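Lysyl oxidase (Pichia pastoris, PDB 1W7C) probably oxidises primary amines, lysine side chains among them, to aldehydes with the help of a topaquinone cofactor and a copper ion. Local coordinates at residues D34-T39 with T85-G90; Y40-V45 with N53-I58; G95-L100 with H133-K138. All blocks are in the same frame, centred on the assembly; numbering follows the deposited sequence. Where two conformers were deposited one is given.

Contact 1: residues D34-T39 with T85-G90; sequences DLLHST and TVVYFG
Leu36, on the helix spanning 26-39, meets Thr85 and Val87 on strand 82-89, a helix-on-sheet packing within the N2 domain of this copper amine oxidase. The nearest CA atoms, those of Leu36 and Val87, are 9.0 Å apart, and no hydrogen bond crosses, so the contact rests on side-chain packing alone, with Leu36 contributing most of it. Leu36 does so with one methyl: chi2 of 172° extends the side chain away from its own backbone, so that CD1 reaches toward the strand.

Thr85 comes first along the strand. Its CB is its closest atom to the leucine methyl, 4.3 Å from Leu36 CD1, in the one of two deposited conformers described here. Its hydroxyl, OG1, is hydrogen-bonded to Leu100 O on strand 96-103. Val86 then points to the other side of the sheet, where Trp57 and Glu99 pack on it.

Val87 faces the helix again, and its CG2 lies 4.2 Å from Leu36 CD1. The same leucine methyl is thus shared by two residues in an i, i+2 relation on the same face of the strand. Tyr88 takes no part in this packing; its OH is hydrogen-bonded to Phe50 O.

Phe89 does not touch the helix segment, and its ring instead meets that of Tyr40 edge-to-face. Within the strand, Val87 CG1 lies over one face of the Phe89 ring, 3.5 Å above its plane and displaced toward its rim.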
loop_
_atom_site.group_PDB
_atom_site.type_symbol
_atom_site.label_atom_id
_atom_site.label_comp_id
_atom_site.label_asym_id
_atom_site.label_seq_id
_atom_site.Cartn_x
_atom_site.Cartn_y
_atom_site.Cartn_z
ATOM N N ASP A 34 0.292 45.862 -14.542
ATOM C CA ASP A 34 0.234 47.290 -14.879
ATOM C C ASP A 34 1.609 47.934 -14.669
ATOM O O ASP A 34 2.071 48.736 -15.494
ATOM C CB ASP A 34 -0.822 48.022 -14.037
ATOM C CG ASP A 34 -2.263 47.715 -14.453
ATOM O OD1 ASP A 34 -2.535 47.101 -15.522
ATOM O OD2 ASP A 34 -3.215 48.085 -13.738
ATOM N N LEU A 35 2.271 47.580 -13.569
ATOM C CA LEU A 35 3.584 48.164 -13.252
ATOM C C LEU A 35 4.644 47.677 -14.225
ATOM O O LEU A 35 5.507 48.450 -14.638
ATOM C CB LEU A 35 3.986 47.860 -11.813
ATOM C CG LEU A 35 5.275 48.518 -11.307
ATOM C CD1 LEU A 35 5.213 50.026 -11.440
ATOM C CD2 LEU A 35 5.548 48.100 -9.865
ATOM N N LEU A 36 4.560 46.416 -14.622
ATOM C CA LEU A 36 5.475 45.888 -15.620
ATOM C C LEU A 36 5.275 46.646 -16.940
ATOM O O LEU A 36 6.262 47.016 -17.582
ATOM C CB LEU A 36 5.286 44.376 -15.802
ATOM C CG LEU A 36 5.754 43.521 -14.635
ATOM C CD1 LEU A 36 5.327 42.107 -14.863
ATOM C CD2 LEU A 36 7.269 43.559 -14.463
ATOM N N HIS A 37 4.021 46.898 -17.307
ATOM C CA HIS A 37 3.724 47.594 -18.564
ATOM C C HIS A 37 4.223 49.047 -18.557
ATOM O O HIS A 37 4.547 49.597 -19.621
ATOM C CB HIS A 37 2.222 47.562 -18.880
ATOM C CG HIS A 37 1.794 46.407 -19.724
ATOM N ND1 HIS A 37 1.825 46.445 -21.103
ATOM C CD2 HIS A 37 1.343 45.170 -19.390
ATOM C CE1 HIS A 37 1.381 45.296 -21.581
ATOM N NE2 HIS A 37 1.073 44.509 -20.564
ATOM N N SER A 38 4.252 49.680 -17.384
ATOM C CA SER A 38 4.698 51.072 -17.292
ATOM C C SER A 38 6.228 51.169 -17.165
ATOM O O SER A 38 6.816 52.192 -17.449
ATOM C CB SER A 38 3.972 51.814 -16.162
ATOM O OG SER A 38 4.382 51.367 -14.895
ATOM N N THR A 39 6.872 50.074 -16.784
ATOM C CA THR A 39 8.312 50.055 -16.542
ATOM C C THR A 39 9.116 49.620 -17.777
ATOM O O THR A 39 10.213 50.123 -18.025
ATOM C CB THR A 39 8.596 49.096 -15.359
ATOM O OG1 THR A 39 7.915 49.579 -14.183
ATOM C CG2 THR A 39 10.087 49.108 -15.007
ATOM N N THR A 85 7.696 37.341 -10.765
ATOM C CA THR A 85 7.281 37.428 -12.176
ATOM C C THR A 85 8.383 36.893 -13.052
ATOM O O THR A 85 9.554 36.908 -12.700
ATOM C CB THR A 85 6.950 38.897 -12.538
ATOM O OG1 THR A 85 8.156 39.690 -12.549
ATOM C CG2 THR A 85 6.038 39.548 -11.462
ATOM N N VAL A 86 7.996 36.329 -14.175
ATOM C CA VAL A 86 8.953 35.884 -15.173
ATOM C C VAL A 86 8.549 36.601 -16.463
ATOM O O VAL A 86 7.392 36.489 -16.921
ATOM C CB VAL A 86 8.961 34.351 -15.348
ATOM C CG1 VAL A 86 10.023 33.943 -16.351
ATOM C CG2 VAL A 86 9.146 33.647 -13.977
ATOM N N VAL A 87 9.532 37.304 -17.048
ATOM C CA VAL A 87 9.334 38.157 -18.204
ATOM C C VAL A 87 10.387 37.738 -19.231
ATOM O O VAL A 87 11.573 37.598 -18.914
ATOM C CB VAL A 87 9.498 39.644 -17.836
ATOM C CG1 VAL A 87 9.331 40.554 -19.057
ATOM C CG2 VAL A 87 8.534 40.033 -16.707
ATOM N N TYR A 88 9.956 37.551 -20.472
ATOM C CA TYR A 88 10.905 37.383 -21.561
ATOM C C TYR A 88 11.330 38.740 -22.079
ATOM O O TYR A 88 10.490 39.574 -22.387
ATOM C CB TYR A 88 10.309 36.561 -22.697
ATOM C CG TYR A 88 11.295 36.415 -23.825
ATOM C CD1 TYR A 88 12.374 35.540 -23.727
ATOM C CD2 TYR A 88 11.211 37.223 -24.960
ATOM C CE1 TYR A 88 13.303 35.437 -24.739
ATOM C CE2 TYR A 88 12.137 37.102 -25.970
ATOM C CZ TYR A 88 13.185 36.227 -25.850
ATOM O OH TYR A 88 14.098 36.087 -26.867
ATOM N N PHE A 89 12.636 38.947 -22.127
ATOM C CA PHE A 89 13.219 40.137 -22.744
ATOM C C PHE A 89 13.962 39.800 -24.026
ATOM O O PHE A 89 15.047 39.187 -23.982
ATOM C CB PHE A 89 14.176 40.832 -21.784
ATOM C CG PHE A 89 13.489 41.464 -20.604
ATOM C CD1 PHE A 89 13.435 40.803 -19.393
ATOM C CD2 PHE A 89 12.858 42.689 -20.717
ATOM C CE1 PHE A 89 12.799 41.356 -18.314
ATOM C CE2 PHE A 89 12.229 43.263 -19.626
ATOM C CZ PHE A 89 12.209 42.589 -18.415
ATOM N N GLY A 90 13.408 40.268 -25.153
ATOM C CA GLY A 90 14.010 40.085 -26.453
ATOM C C GLY A 90 14.550 41.360 -27.074
ATOM O O GLY A 90 15.154 41.292 -28.120
#

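Contact 2: residues Y40-V45 with N53-I58; sequences YNITEV and NYVLWI. With NAG (2-acetamido-2-deoxy-beta-D-glucopyranose), chain Q.
Thr43 N gives its proton to Asn53 O at 2.8 Å and a nearly straight 169°, the one direct backbone bond joining this loop to the strand. A second bond, more bent, runs the other way: Asn53 ND2 donates to Asn41 O over 2.9 Å at 148°. The Asn53 side chain gets there with CG beside its backbone N (chi1 -47°), which brings the amide to the Asn41 carbonyl. Asn53 is otherwise engaged on both ends of its amide, with ND2 also donating to Glu91 OE1 and OD1 accepting from Gly90 N.

Two waters bridge the segments as well. One molecule donates to Asn41 O, accepts from Asn53 N and pairs with Thr43 OG1 at 2.7 Å; a second links Thr43 O to Val55 N, donating to the first and accepting from the second. Asn41 O is therefore gripped by two donors.

Beside these polar links lies an apolar patch. Ile42 CG2 approaches Val55 CG2 to 4.1 Å, and Val45 CG2 stands 4.2 Å from Tyr54 CD1.

Asn41 ND2 is bonded covalently to C1 of a NAG sugar, so Asn41, Ile42 and Thr43 form an occupied Asn-X-Thr glycosylation sequon, tied to strand 53-61 by two direct hydrogen bonds and two bridging waters.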
loop_
_atom_site.group_PDB
_atom_site.type_symbol
_atom_site.label_atom_id
_atom_site.label_comp_id
_atom_site.label_asym_id
_atom_site.label_seq_id
_atom_site.Cartn_x
_atom_site.Cartn_y
_atom_site.Cartn_z
ATOM N N TYR A 40 8.561 48.679 -18.524
ATOM C CA TYR A 40 9.196 48.094 -19.702
ATOM C C TYR A 40 8.246 48.219 -20.889
ATOM O O TYR A 40 7.048 48.453 -20.714
ATOM C CB TYR A 40 9.502 46.606 -19.455
ATOM C CG TYR A 40 10.257 46.320 -18.176
ATOM C CD1 TYR A 40 9.650 45.671 -17.114
ATOM C CD2 TYR A 40 11.560 46.682 -18.033
ATOM C CE1 TYR A 40 10.338 45.410 -15.944
ATOM C CE2 TYR A 40 12.255 46.438 -16.859
ATOM C CZ TYR A 40 11.639 45.784 -15.830
ATOM O OH TYR A 40 12.326 45.523 -14.675
ATOM N N ASN A 41 8.790 48.071 -22.096
ATOM C CA ASN A 41 7.954 47.945 -23.294
ATOM C C ASN A 41 7.496 46.509 -23.405
ATOM O O ASN A 41 8.253 45.638 -23.857
ATOM C CB ASN A 41 8.815 48.347 -24.505
ATOM C CG ASN A 41 8.032 48.468 -25.802
ATOM O OD1 ASN A 41 6.903 47.978 -25.930
ATOM N ND2 ASN A 41 8.655 49.132 -26.784
ATOM N N ILE A 42 6.265 46.263 -22.968
ATOM C CA ILE A 42 5.688 44.924 -22.953
ATOM C C ILE A 42 4.725 44.785 -24.127
ATOM O O ILE A 42 3.817 45.613 -24.312
ATOM C CB ILE A 42 4.942 44.676 -21.604
ATOM C CG1 ILE A 42 5.886 44.787 -20.399
ATOM C CG2 ILE A 42 4.195 43.348 -21.626
ATOM C CD1 ILE A 42 7.058 43.829 -20.412
ATOM N N THR A 43 4.934 43.717 -24.898
ATOM C CA THR A 43 4.068 43.335 -26.003
ATOM C C THR A 43 3.098 42.249 -25.525
ATOM O O THR A 43 3.488 41.355 -24.750
ATOM C CB THR A 43 4.952 42.807 -27.146
ATOM O OG1 THR A 43 5.834 43.852 -27.583
ATOM C CG2 THR A 43 4.120 42.411 -28.373
ATOM N N GLU A 44 1.848 42.320 -25.972
ATOM C CA GLU A 44 0.880 41.238 -25.720
ATOM C C GLU A 44 1.400 39.957 -26.339
ATOM O O GLU A 44 1.940 39.972 -27.441
ATOM C CB GLU A 44 -0.481 41.575 -26.334
ATOM C CG GLU A 44 -1.184 42.751 -25.686
ATOM C CD GLU A 44 -2.339 43.264 -26.537
ATOM O OE1 GLU A 44 -2.114 44.167 -27.377
ATOM O OE2 GLU A 44 -3.465 42.750 -26.375
ATOM N N VAL A 45 1.204 38.846 -25.638
ATOM C CA VAL A 45 1.736 37.567 -26.051
ATOM C C VAL A 45 1.249 37.193 -27.448
ATOM O O VAL A 45 2.000 36.609 -28.239
ATOM C CB VAL A 45 1.372 36.499 -25.015
ATOM C CG1 VAL A 45 1.743 35.112 -25.526
ATOM C CG2 VAL A 45 2.092 36.814 -23.643
ATOM N N ASN A 53 9.462 41.836 -25.827
ATOM C CA ASN A 53 9.392 41.523 -24.399
ATOM C C ASN A 53 7.966 41.184 -24.073
ATOM O O ASN A 53 7.053 41.844 -24.566
ATOM C CB ASN A 53 9.788 42.710 -23.514
ATOM C CG ASN A 53 11.054 43.398 -23.964
ATOM O OD1 ASN A 53 12.033 42.757 -24.334
ATOM N ND2 ASN A 53 11.056 44.737 -23.889
ATOM N N TYR A 54 7.760 40.186 -23.229
ATOM C CA TYR A 54 6.408 39.835 -22.814
ATOM C C TYR A 54 6.408 39.137 -21.475
ATOM O O TYR A 54 7.389 38.547 -21.072
ATOM C CB TYR A 54 5.703 38.972 -23.848
ATOM C CG TYR A 54 6.441 37.719 -24.267
ATOM C CD1 TYR A 54 6.264 36.526 -23.603
ATOM C CD2 TYR A 54 7.297 37.738 -25.353
ATOM C CE1 TYR A 54 6.924 35.370 -24.007
ATOM C CE2 TYR A 54 7.994 36.593 -25.767
ATOM C CZ TYR A 54 7.791 35.416 -25.100
ATOM O OH TYR A 54 8.481 34.305 -25.533
ATOM N N VAL A 55 5.284 39.221 -20.779
ATOM C CA VAL A 55 5.179 38.629 -19.456
ATOM C C VAL A 55 4.646 37.185 -19.535
ATOM O O VAL A 55 3.606 36.918 -20.162
ATOM C CB VAL A 55 4.250 39.493 -18.550
ATOM C CG1 VAL A 55 4.094 38.893 -17.145
ATOM C CG2 VAL A 55 4.792 40.909 -18.443
ATOM N N LEU A 56 5.321 36.271 -18.853
ATOM C CA LEU A 56 4.825 34.891 -18.763
ATOM C C LEU A 56 3.979 34.638 -17.523
ATOM O O LEU A 56 2.835 34.214 -17.630
ATOM C CB LEU A 56 5.971 33.862 -18.786
ATOM C CG LEU A 56 6.659 33.563 -20.089
ATOM C CD1 LEU A 56 7.681 34.639 -20.384
ATOM C CD2 LEU A 56 7.320 32.177 -20.003
ATOM N N TRP A 57 4.599 34.873 -16.363
ATOM C CA TRP A 57 4.068 34.434 -15.074
ATOM C C TRP A 57 4.119 35.553 -14.038
ATOM O O TRP A 57 5.036 36.386 -14.058
ATOM C CB TRP A 57 4.871 33.237 -14.565
ATOM C CG TRP A 57 4.718 32.032 -15.420
ATOM C CD1 TRP A 57 3.575 31.600 -16.048
ATOM C CD2 TRP A 57 5.749 31.123 -15.798
ATOM N NE1 TRP A 57 3.840 30.463 -16.770
ATOM C CE2 TRP A 57 5.163 30.143 -16.622
ATOM C CE3 TRP A 57 7.123 31.023 -15.504
ATOM C CZ2 TRP A 57 5.900 29.095 -17.188
ATOM C CZ3 TRP A 57 7.856 29.976 -16.064
ATOM C CH2 TRP A 57 7.241 29.025 -16.892
ATOM N N ILE A 58 3.102 35.581 -13.183
ATOM C CA ILE A 58 3.008 36.477 -12.040
ATOM C C ILE A 58 2.349 35.702 -10.905
ATOM O O ILE A 58 1.196 35.303 -11.035
ATOM C CB ILE A 58 2.143 37.726 -12.333
ATOM C CG1 ILE A 58 2.696 38.528 -13.508
ATOM C CG2 ILE A 58 2.068 38.575 -11.073
ATOM C CD1 ILE A 58 1.798 39.680 -13.955
HETATM C C1 NAG Q . 8.038 49.068 -28.091
HETATM C C2 NAG Q . 8.509 50.397 -28.691
HETATM C C3 NAG Q . 8.058 50.496 -30.142
HETATM C C4 NAG Q . 8.422 49.245 -30.932
HETATM C C5 NAG Q . 8.046 47.969 -30.177
HETATM C C6 NAG Q . 8.610 46.751 -30.890
HETATM C C7 NAG Q . 8.609 52.620 -27.622
HETATM C C8 NAG Q . 7.826 53.649 -26.859
HETATM N N2 NAG Q . 7.941 51.505 -27.943
HETATM O O3 NAG Q . 8.649 51.619 -30.759
HETATM O O4 NAG Q . 7.751 49.276 -32.175
HETATM O O5 NAG Q . 8.569 48.008 -28.864
HETATM O O6 NAG Q . 8.381 45.600 -30.109
HETATM O O7 NAG Q . 9.792 52.840 -27.909
HETATM O O HOH W 1 8.088 44.450 -26.310
HETATM O O HOH W 2 2.887 40.298 -22.160
#

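Contact 3: residues G95-L100 with H133-K138; sequences GYFEEL and HLDRIK
Phe97 presents two different sides of its ring to the turn that leads into helix 136-150. Over one face lies His133 CB, 4.2 Å above the ring plane and shifted toward the rim; the backbone of the same residue comes closer, His133 N being 3.6 Å from Phe97 CE1. At the edge, in the plane of the ring, stands Asp135 OD1, 3.6 Å from both Phe97 CE2 and CZ. The carboxylate plane is turned 74° from that of the ring, and the slightly positive hydrogens of the C-H rim probably suit a negative neighbour.

Asp135 divides its oxygens between two tasks. Its chi1 of 71° sets CG between the backbone N and carbonyl carbon and lets OD2 reach Lys138 N at 2.9 Å and 167°, the N-cap bond of the helix, while OD1 accepts from Tyr54 OH. Ahead of it, Leu134 centres an inverse gamma turn closed by a weak bond from Asp135 N to His133 O. With Asp135 exchanged for an alanine, Lys138 N is likely to lose its cap and the Tyr54 hydroxyl its acceptor, and a gap would probably open at the ring edge.

Around this core, Leu56 of strand 53-61 packs against Phe97, His133 and Asp135 together, so the turn before helix 136-150 rests on strands 53-61 and 96-103, while Tyr88 of strand 82-89 meets the Phe97 ring edge-to-face.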
loop_
_atom_site.group_PDB
_atom_site.type_symbol
_atom_site.label_atom_id
_atom_site.label_comp_id
_atom_site.label_asym_id
_atom_site.label_seq_id
_atom_site.Cartn_x
_atom_site.Cartn_y
_atom_site.Cartn_z
ATOM N N GLY A 95 18.350 37.343 -26.348
ATOM C CA GLY A 95 17.145 37.147 -25.581
ATOM C C GLY A 95 17.364 36.291 -24.357
ATOM O O GLY A 95 18.260 35.443 -24.324
ATOM N N TYR A 96 16.538 36.537 -23.348
ATOM C CA TYR A 96 16.563 35.741 -22.128
ATOM C C TYR A 96 15.262 35.922 -21.395
ATOM O O TYR A 96 14.583 36.922 -21.586
ATOM C CB TYR A 96 17.747 36.166 -21.238
ATOM C CG TYR A 96 17.779 37.639 -20.926
ATOM C CD1 TYR A 96 17.089 38.151 -19.830
ATOM C CD2 TYR A 96 18.464 38.522 -21.730
ATOM C CE1 TYR A 96 17.100 39.508 -19.547
ATOM C CE2 TYR A 96 18.469 39.870 -21.464
ATOM C CZ TYR A 96 17.794 40.365 -20.370
ATOM O OH TYR A 96 17.800 41.716 -20.109
ATOM N N PHE A 97 14.920 34.949 -20.561
ATOM C CA PHE A 97 13.866 35.119 -19.575
ATOM C C PHE A 97 14.503 35.639 -18.296
ATOM O O PHE A 97 15.602 35.213 -17.943
ATOM C CB PHE A 97 13.149 33.777 -19.295
ATOM C CG PHE A 97 12.490 33.179 -20.495
ATOM C CD1 PHE A 97 13.226 32.496 -21.454
ATOM C CD2 PHE A 97 11.125 33.350 -20.695
ATOM C CE1 PHE A 97 12.592 31.997 -22.579
ATOM C CE2 PHE A 97 10.495 32.814 -21.782
ATOM C CZ PHE A 97 11.233 32.165 -22.739
ATOM N N GLU A 98 13.825 36.541 -17.594
ATOM C CA GLU A 98 14.312 36.982 -16.311
ATOM C C GLU A 98 13.222 36.907 -15.263
ATOM O O GLU A 98 12.070 37.286 -15.502
ATOM C CB GLU A 98 14.944 38.380 -16.359
ATOM C CG GLU A 98 15.740 38.674 -15.065
ATOM C CD GLU A 98 16.640 39.881 -15.133
ATOM O OE1 GLU A 98 16.426 40.739 -16.013
ATOM O OE2 GLU A 98 17.524 39.998 -14.238
ATOM N N GLU A 99 13.610 36.405 -14.092
ATOM C CA GLU A 99 12.746 36.399 -12.934
ATOM C C GLU A 99 12.987 37.713 -12.187
ATOM O O GLU A 99 14.155 38.106 -11.948
ATOM C CB GLU A 99 13.081 35.179 -12.055
ATOM C CG GLU A 99 13.025 33.869 -12.823
ATOM C CD GLU A 99 13.139 32.628 -11.961
ATOM O OE1 GLU A 99 12.182 32.368 -11.189
ATOM O OE2 GLU A 99 14.176 31.965 -12.069
ATOM N N LEU A 100 11.883 38.362 -11.832
ATOM C CA LEU A 100 11.868 39.642 -11.178
ATOM C C LEU A 100 10.922 39.598 -9.981
ATOM O O LEU A 100 9.838 39.045 -10.062
ATOM C CB LEU A 100 11.396 40.742 -12.155
ATOM C CG LEU A 100 12.206 40.880 -13.456
ATOM C CD1 LEU A 100 11.456 41.832 -14.377
ATOM C CD2 LEU A 100 13.611 41.345 -13.229
ATOM N N HIS A 133 12.412 28.510 -21.620
ATOM C CA HIS A 133 11.146 27.811 -21.450
ATOM C C HIS A 133 10.522 27.550 -22.812
ATOM O O HIS A 133 10.533 28.421 -23.712
ATOM C CB HIS A 133 10.205 28.655 -20.604
ATOM C CG HIS A 133 8.918 27.979 -20.280
ATOM N ND1 HIS A 133 8.856 26.799 -19.585
ATOM C CD2 HIS A 133 7.645 28.287 -20.611
ATOM C CE1 HIS A 133 7.591 26.429 -19.469
ATOM N NE2 HIS A 133 6.843 27.293 -20.121
ATOM N N LEU A 134 9.952 26.368 -22.968
ATOM C CA LEU A 134 9.169 26.040 -24.148
ATOM C C LEU A 134 7.809 26.706 -24.016
ATOM O O LEU A 134 6.826 26.095 -23.592
ATOM C CB LEU A 134 9.033 24.522 -24.287
ATOM C CG LEU A 134 8.280 24.021 -25.524
ATOM C CD1 LEU A 134 8.912 24.522 -26.829
ATOM C CD2 LEU A 134 8.204 22.487 -25.518
ATOM N N ASP A 135 7.802 27.989 -24.340
ATOM C CA ASP A 135 6.659 28.826 -24.125
ATOM C C ASP A 135 5.808 28.880 -25.389
ATOM O O ASP A 135 6.122 28.237 -26.390
ATOM C CB ASP A 135 7.029 30.223 -23.583
ATOM C CG ASP A 135 7.695 31.109 -24.576
ATOM O OD1 ASP A 135 7.896 32.293 -24.179
ATOM O OD2 ASP A 135 8.123 30.718 -25.697
ATOM N N ARG A 136 4.732 29.645 -25.347
ATOM C CA ARG A 136 3.781 29.686 -26.465
ATOM C C ARG A 136 4.484 30.156 -27.738
ATOM O O ARG A 136 4.196 29.672 -28.828
ATOM C CB ARG A 136 2.605 30.594 -26.163
ATOM C CG ARG A 136 1.657 29.990 -25.181
ATOM C CD ARG A 136 0.401 30.772 -24.959
ATOM N NE ARG A 136 -0.439 30.057 -24.007
ATOM C CZ ARG A 136 -1.493 30.566 -23.400
ATOM N NH1 ARG A 136 -1.897 31.802 -23.661
ATOM N NH2 ARG A 136 -2.172 29.810 -22.545
ATOM N N ILE A 137 5.396 31.100 -27.582
ATOM C CA ILE A 137 6.114 31.700 -28.721
ATOM C C ILE A 137 7.076 30.690 -29.363
ATOM O O ILE A 137 7.075 30.506 -30.588
ATOM C CB ILE A 137 6.833 33.000 -28.261
ATOM C CG1 ILE A 137 5.829 34.033 -27.698
ATOM C CG2 ILE A 137 7.643 33.593 -29.414
ATOM C CD1 ILE A 137 4.622 34.242 -28.539
ATOM N N LYS A 138 7.859 30.001 -28.540
ATOM C CA LYS A 138 8.778 28.993 -29.059
ATOM C C LYS A 138 8.035 27.789 -29.636
ATOM O O LYS A 138 8.459 27.255 -30.661
ATOM C CB LYS A 138 9.784 28.545 -27.999
ATOM C CG LYS A 138 10.863 27.630 -28.536
ATOM C CD LYS A 138 12.106 27.653 -27.671
ATOM C CE LYS A 138 13.025 28.819 -28.013
ATOM N NZ LYS A 138 14.119 29.053 -27.002
#

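How the contacts relate
Contacts 1 and 3 are buried and have no hydrogen bond between their own segments; contact 2 is only partly buried and relies on direct and water-mediated bonds beside its sugar. All three reach one antiparallel sheet, in which strand 82-89 of contact 1 runs between strand 53-61 of contact 2 and strand 96-103 of contact 3. Backbone bonds record this: Tyr88 N to Tyr54 O and Val87 O to Glu98 N are both 2.8 Å. Helix 26-39 supplies contact 1 and runs straight on into the loop of contact 2. Chemistry follows position: aliphatic under that helix, polar at the glycosylated loop, aromatic and anionic where helix 136-150 begins.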